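PDB 4CDB: listeriolysin O from Listeria monocytogenes, which binds cholesterol-containing host membranes and assembles there into an oligomeric, membrane-inserted pore that causes cytolysis. Local coordinates for residues A173-L179 with V196-I201; Q207-F213 with Q263-S269. All coordinates share one frame; numbering follows the deposited sequence.

Contact 1 (A173-L179 with V196-I201). With NA (sodium ion), chain S; NA (sodium ion), chain K.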
# COMPACT_ATOMS: atom_id res chain seq x y z
N ALA A 173 -5.29 -1.26 0.12
CA ALA A 173 -5.45 -2.71 0.03
C ALA A 173 -6.80 -3.15 -0.55
O ALA A 173 -7.84 -2.57 -0.23
CB ALA A 173 -5.22 -3.34 1.39
N TYR A 174 -6.77 -4.18 -1.39
CA TYR A 174 -7.99 -4.73 -1.97
C TYR A 174 -7.97 -6.25 -2.07
O TYR A 174 -8.99 -6.90 -1.89
CB TYR A 174 -8.27 -4.10 -3.34
CG TYR A 174 -8.58 -2.63 -3.27
CD1 TYR A 174 -9.78 -2.18 -2.72
CD2 TYR A 174 -7.68 -1.68 -3.73
CE1 TYR A 174 -10.07 -0.83 -2.64
CE2 TYR A 174 -7.97 -0.33 -3.66
CZ TYR A 174 -9.16 0.09 -3.12
OH TYR A 174 -9.45 1.43 -3.04
N SER A 175 -6.80 -6.82 -2.36
CA SER A 175 -6.64 -8.27 -2.40
C SER A 175 -5.22 -8.70 -2.06
O SER A 175 -4.27 -7.93 -2.23
CB SER A 175 -7.06 -8.83 -3.76
OG SER A 175 -6.10 -8.54 -4.75
N GLU A 176 -5.08 -9.94 -1.59
CA GLU A 176 -3.77 -10.48 -1.25
C GLU A 176 -2.86 -10.50 -2.47
O GLU A 176 -1.70 -10.10 -2.39
CB GLU A 176 -3.91 -11.90 -0.69
CG GLU A 176 -2.58 -12.56 -0.34
CD GLU A 176 -2.71 -14.03 -0.02
OE1 GLU A 176 -3.00 -14.82 -0.94
OE2 GLU A 176 -2.53 -14.41 1.16
N SER A 177 -3.40 -10.95 -3.59
CA SER A 177 -2.63 -11.06 -4.83
C SER A 177 -2.15 -9.70 -5.33
O SER A 177 -1.06 -9.59 -5.90
CB SER A 177 -3.47 -11.75 -5.91
OG SER A 177 -2.74 -11.88 -7.11
N GLN A 178 -2.96 -8.67 -5.11
CA GLN A 178 -2.59 -7.31 -5.48
C GLN A 178 -1.38 -6.85 -4.69
O GLN A 178 -0.43 -6.31 -5.25
CB GLN A 178 -3.76 -6.36 -5.23
CG GLN A 178 -3.41 -4.89 -5.40
CD GLN A 178 -4.10 -4.00 -4.38
OE1 GLN A 178 -4.71 -4.49 -3.43
NE2 GLN A 178 -4.01 -2.69 -4.58
N LEU A 179 -1.42 -7.08 -3.38
CA LEU A 179 -0.35 -6.64 -2.50
C LEU A 179 0.92 -7.49 -2.65
O LEU A 179 2.02 -7.02 -2.41
CB LEU A 179 -0.83 -6.62 -1.05
CG LEU A 179 -1.95 -5.60 -0.79
CD1 LEU A 179 -2.42 -5.66 0.65
CD2 LEU A 179 -1.47 -4.20 -1.14
N VAL A 196 -4.86 -7.94 7.10
CA VAL A 196 -5.66 -7.03 6.29
C VAL A 196 -7.05 -7.62 6.05
O VAL A 196 -7.19 -8.75 5.58
CB VAL A 196 -4.99 -6.73 4.94
CG1 VAL A 196 -5.88 -5.84 4.09
CG2 VAL A 196 -3.62 -6.09 5.16
N ASN A 197 -8.08 -6.85 6.39
CA ASN A 197 -9.46 -7.32 6.28
C ASN A 197 -10.02 -7.13 4.87
O ASN A 197 -10.77 -6.18 4.61
CB ASN A 197 -10.34 -6.59 7.30
CG ASN A 197 -11.64 -7.32 7.59
OD1 ASN A 197 -12.20 -7.99 6.72
ND2 ASN A 197 -12.13 -7.20 8.82
N PHE A 198 -9.66 -8.03 3.96
CA PHE A 198 -10.09 -7.95 2.57
C PHE A 198 -11.60 -8.11 2.41
O PHE A 198 -12.20 -7.57 1.48
CB PHE A 198 -9.36 -8.99 1.72
CG PHE A 198 -7.87 -8.80 1.68
CD1 PHE A 198 -7.31 -7.70 1.05
CD2 PHE A 198 -7.02 -9.74 2.26
CE1 PHE A 198 -5.94 -7.53 1.01
CE2 PHE A 198 -5.65 -9.57 2.21
CZ PHE A 198 -5.11 -8.47 1.59
N GLY A 199 -12.21 -8.87 3.32
CA GLY A 199 -13.65 -9.09 3.29
C GLY A 199 -14.44 -7.82 3.54
O GLY A 199 -15.36 -7.50 2.79
N ALA A 200 -14.07 -7.10 4.59
CA ALA A 200 -14.77 -5.87 4.97
C ALA A 200 -14.58 -4.77 3.93
O ALA A 200 -15.50 -3.99 3.68
CB ALA A 200 -14.29 -5.40 6.34
N ILE A 201 -13.39 -4.72 3.34
CA ILE A 201 -13.10 -3.76 2.28
C ILE A 201 -13.95 -4.07 1.05
O ILE A 201 -14.43 -3.16 0.36
CB ILE A 201 -11.61 -3.79 1.90
CG1 ILE A 201 -10.74 -3.44 3.11
CG2 ILE A 201 -11.32 -2.82 0.76
CD1 ILE A 201 -9.26 -3.63 2.87
NA NA S . -1.86 -13.29 3.36
NA NA K . -2.83 -1.13 -6.75
O HOH W 1 -11.46 -6.14 -0.90
O HOH W 2 -0.79 -14.38 5.33

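Contact 2 (Q207-F213 with Q263-S269). With NA (sodium ion), chain Q; NA (sodium ion), chain N.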
# COMPACT_ATOMS: atom_id res chain seq x y z
N GLN A 207 -11.88 1.00 4.85
CA GLN A 207 -10.80 1.26 3.91
C GLN A 207 -9.45 1.07 4.59
O GLN A 207 -9.23 1.58 5.69
CB GLN A 207 -10.90 2.68 3.34
CG GLN A 207 -12.14 2.93 2.50
CD GLN A 207 -12.07 4.24 1.74
OE1 GLN A 207 -11.34 4.36 0.76
NE2 GLN A 207 -12.84 5.23 2.19
N GLU A 208 -8.56 0.32 3.95
CA GLU A 208 -7.25 0.03 4.54
C GLU A 208 -6.10 0.32 3.58
O GLU A 208 -6.22 0.13 2.37
CB GLU A 208 -7.18 -1.41 5.03
CG GLU A 208 -8.20 -1.75 6.12
CD GLU A 208 -7.90 -3.06 6.82
OE1 GLU A 208 -7.56 -4.04 6.14
OE2 GLU A 208 -8.03 -3.10 8.07
N GLU A 209 -4.99 0.79 4.14
CA GLU A 209 -3.78 1.02 3.36
C GLU A 209 -2.61 0.25 3.96
O GLU A 209 -2.48 0.16 5.18
CB GLU A 209 -3.45 2.51 3.29
CG GLU A 209 -2.32 2.84 2.32
CD GLU A 209 -1.88 4.29 2.41
OE1 GLU A 209 -2.03 4.90 3.49
OE2 GLU A 209 -1.39 4.83 1.39
N VAL A 210 -1.77 -0.32 3.10
CA VAL A 210 -0.58 -1.03 3.54
C VAL A 210 0.67 -0.24 3.14
O VAL A 210 0.81 0.17 1.99
CB VAL A 210 -0.53 -2.45 2.95
CG1 VAL A 210 0.79 -3.12 3.31
CG2 VAL A 210 -1.69 -3.26 3.48
N ILE A 211 1.56 -0.04 4.11
CA ILE A 211 2.76 0.75 3.89
C ILE A 211 4.02 -0.05 4.21
O ILE A 211 4.09 -0.73 5.24
CB ILE A 211 2.75 2.03 4.75
CG1 ILE A 211 1.53 2.89 4.41
CG2 ILE A 211 4.03 2.83 4.56
CD1 ILE A 211 1.43 4.15 5.24
N SER A 212 5.01 0.03 3.33
CA SER A 212 6.32 -0.56 3.58
C SER A 212 7.36 0.56 3.72
O SER A 212 7.60 1.31 2.78
CB SER A 212 6.72 -1.50 2.44
OG SER A 212 7.93 -2.18 2.72
N PHE A 213 7.95 0.68 4.91
CA PHE A 213 8.89 1.75 5.19
C PHE A 213 10.29 1.20 5.50
O PHE A 213 10.52 0.66 6.59
CB PHE A 213 8.38 2.62 6.34
CG PHE A 213 9.22 3.84 6.62
CD1 PHE A 213 9.25 4.90 5.73
CD2 PHE A 213 9.97 3.93 7.79
CE1 PHE A 213 10.02 6.02 5.99
CE2 PHE A 213 10.74 5.05 8.05
CZ PHE A 213 10.76 6.10 7.15
N GLN A 263 13.06 -2.05 8.96
CA GLN A 263 11.86 -1.99 8.13
C GLN A 263 10.59 -1.94 8.97
O GLN A 263 10.43 -2.71 9.92
CB GLN A 263 11.80 -3.17 7.16
CG GLN A 263 10.63 -3.09 6.18
CD GLN A 263 10.68 -4.17 5.12
OE1 GLN A 263 10.09 -4.03 4.05
NE2 GLN A 263 11.38 -5.26 5.41
N VAL A 264 9.69 -1.03 8.61
CA VAL A 264 8.41 -0.89 9.29
C VAL A 264 7.27 -1.15 8.31
O VAL A 264 7.16 -0.46 7.29
CB VAL A 264 8.24 0.52 9.88
CG1 VAL A 264 6.91 0.63 10.60
CG2 VAL A 264 9.38 0.83 10.83
N TYR A 265 6.45 -2.15 8.60
CA TYR A 265 5.24 -2.39 7.82
C TYR A 265 4.05 -1.79 8.54
O TYR A 265 3.91 -1.94 9.76
CB TYR A 265 5.02 -3.89 7.59
CG TYR A 265 5.92 -4.51 6.55
CD1 TYR A 265 5.62 -4.43 5.20
CD2 TYR A 265 7.08 -5.19 6.92
CE1 TYR A 265 6.44 -5.00 4.24
CE2 TYR A 265 7.91 -5.76 5.97
CZ TYR A 265 7.58 -5.66 4.64
OH TYR A 265 8.41 -6.23 3.70
N LEU A 266 3.18 -1.10 7.80
CA LEU A 266 2.04 -0.41 8.40
C LEU A 266 0.71 -0.86 7.81
O LEU A 266 0.61 -1.12 6.61
CB LEU A 266 2.18 1.10 8.23
CG LEU A 266 3.32 1.77 9.00
CD1 LEU A 266 3.36 3.26 8.69
CD2 LEU A 266 3.15 1.55 10.49
N LYS A 267 -0.29 -0.96 8.67
CA LYS A 267 -1.66 -1.23 8.25
C LYS A 267 -2.57 -0.13 8.76
O LYS A 267 -3.01 -0.16 9.91
CB LYS A 267 -2.12 -2.59 8.78
CG LYS A 267 -3.56 -2.96 8.44
CD LYS A 267 -4.29 -3.40 9.70
CE LYS A 267 -5.40 -4.39 9.39
NZ LYS A 267 -6.01 -4.91 10.64
N LEU A 268 -2.84 0.86 7.91
CA LEU A 268 -3.75 1.95 8.26
C LEU A 268 -5.18 1.54 7.91
O LEU A 268 -5.42 0.99 6.84
CB LEU A 268 -3.36 3.22 7.51
CG LEU A 268 -2.35 4.19 8.15
CD1 LEU A 268 -1.17 3.46 8.77
CD2 LEU A 268 -1.86 5.19 7.11
N SER A 269 -6.12 1.81 8.81
CA SER A 269 -7.50 1.40 8.61
C SER A 269 -8.51 2.38 9.20
O SER A 269 -8.23 3.05 10.19
CB SER A 269 -7.73 0.00 9.19
OG SER A 269 -7.44 -0.02 10.58
NA NA Q . -0.33 6.84 3.05
NA NA N . 7.72 -6.07 1.29
O HOH W 3 8.44 -3.83 0.25

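Contact 1 (A173-L179 with V196-I201)
The contact belongs to the first transmembrane-hairpin region known in the cholesterol-dependent cytolysin family, here in its soluble, helical form. Residues 176-189 and 196-205 are expected to become membrane-spanning beta strands of the pore. F198 carries the contact. Its ring lies against the backbone at the start of helix 176-183. CE1 of F198 is 3.4 Å from C of S175, and the peptide N of E176 sits over one face of the ring, toward the rim. CG1 of V196 is over the opposite face, so the ring is held between backbone and valine. L179 closes in at the ring edge, with CD1 4.0 Å from CZ of F198. CG of F198 is anti to its carbonyl carbon (chi1 -62°), which swings the ring toward 173-179.

A173 points its CB at 196-201 and meets V196 CG1 at 3.7 Å. I201 CD1 packs at 3.6 Å from O of A173. CG2 of I201 approaches the Y174 ring at CD1, and the two side chains cross at about a right angle. One water donates to both O of Y174 and O of F198, joining the two backbones.

Both helices start with a side-chain N-cap. OG of S175 accepts from N of Q178, and OD1 of N197 accepts from N of A200 at 3.0 Å. E176 leads away from the packing, and its OE2 binds a sodium ion at 2.6 Å. N191 belongs to the same sodium site.

The contact sits on strand 207-222, where V196 and L179 touch V210 and I201 touches E208. Helix 187-194 flanks it, with F187 against L179 and V196 and N191 against F198. Strand 362-385 lies beside Y174 and S175.

Contact 2 (Q207-F213 with Q263-S269)
CG1 of I211 is anti to the carbonyl carbon (chi1 -59°), and the chain stays extended through chi2 (178°). This carries CD1 of I211 to 3.9 Å from CD2 of L268. The contact is an antiparallel beta ladder, part of the large central sheet of the cytolysin fold. E209-L268, I211-L266 and F213-V264 are hydrogen-bonded pairs, each closed by two backbone bonds. N of I211, for example, is 2.9 Å from O of L266. This pairing also sets CB of I211 3.6 Å from CB of L266. E208-S269, V210-K267 and S212-Y265 are non-hydrogen-bonded pairs, and the ladder adds CA-H...O contacts such as CA of V210 to O of L266.

One face of the ladder carries E209, I211, F213, V264, L266 and L268. CD2 of L268 also lies near OE1 of E209, and these two side chains run side by side in the same direction. E209 grips a sodium ion with both carboxylate oxygens, OE1 at 2.6 Å and OE2 at 2.8 Å. D282 of helix 277-286 shares that ion. V264 CB lies at the edge of the F213 ring.

The other face carries E208, V210, S212, Y265, K267 and S269. The extended chain of E208 runs across to K267, and its OE2 forms a long salt bridge of 3.7 Å with NZ of K267. The same OE2 touches CB of S269, while OE1 accepts from N of N197. NZ of K267 has further weak bonds to O of L194 and O of N195.

At the other end of this face, S212 OG lies beside the Y265 ring. A water ligand of a second sodium ion is hydrogen-bonded to OG of S212. The ion lies in the plane of the Y265 ring, at its edge, 2.5 Å from OH of Y265.

Strand 207-222 is the element the two contacts share. It supplies one strand of contact 2 and the surface on which contact 1 packs. E208 is the meeting point: its backbone O bonds to N of A173, and with the N197 bond it holds both segments of contact 1. Contact 2 is buried in the central sheet and is built on regular backbone hydrogen bonds. Contact 1 is partly buried, lies over that sheet and relies on ring and aliphatic packing. Both are flanked by sodium ions. They also differ in their expected fate: helices 176-183 and 198-202 belong to the membrane-inserting regions, whereas segments 207-213 and 263-269 are outside those ranges.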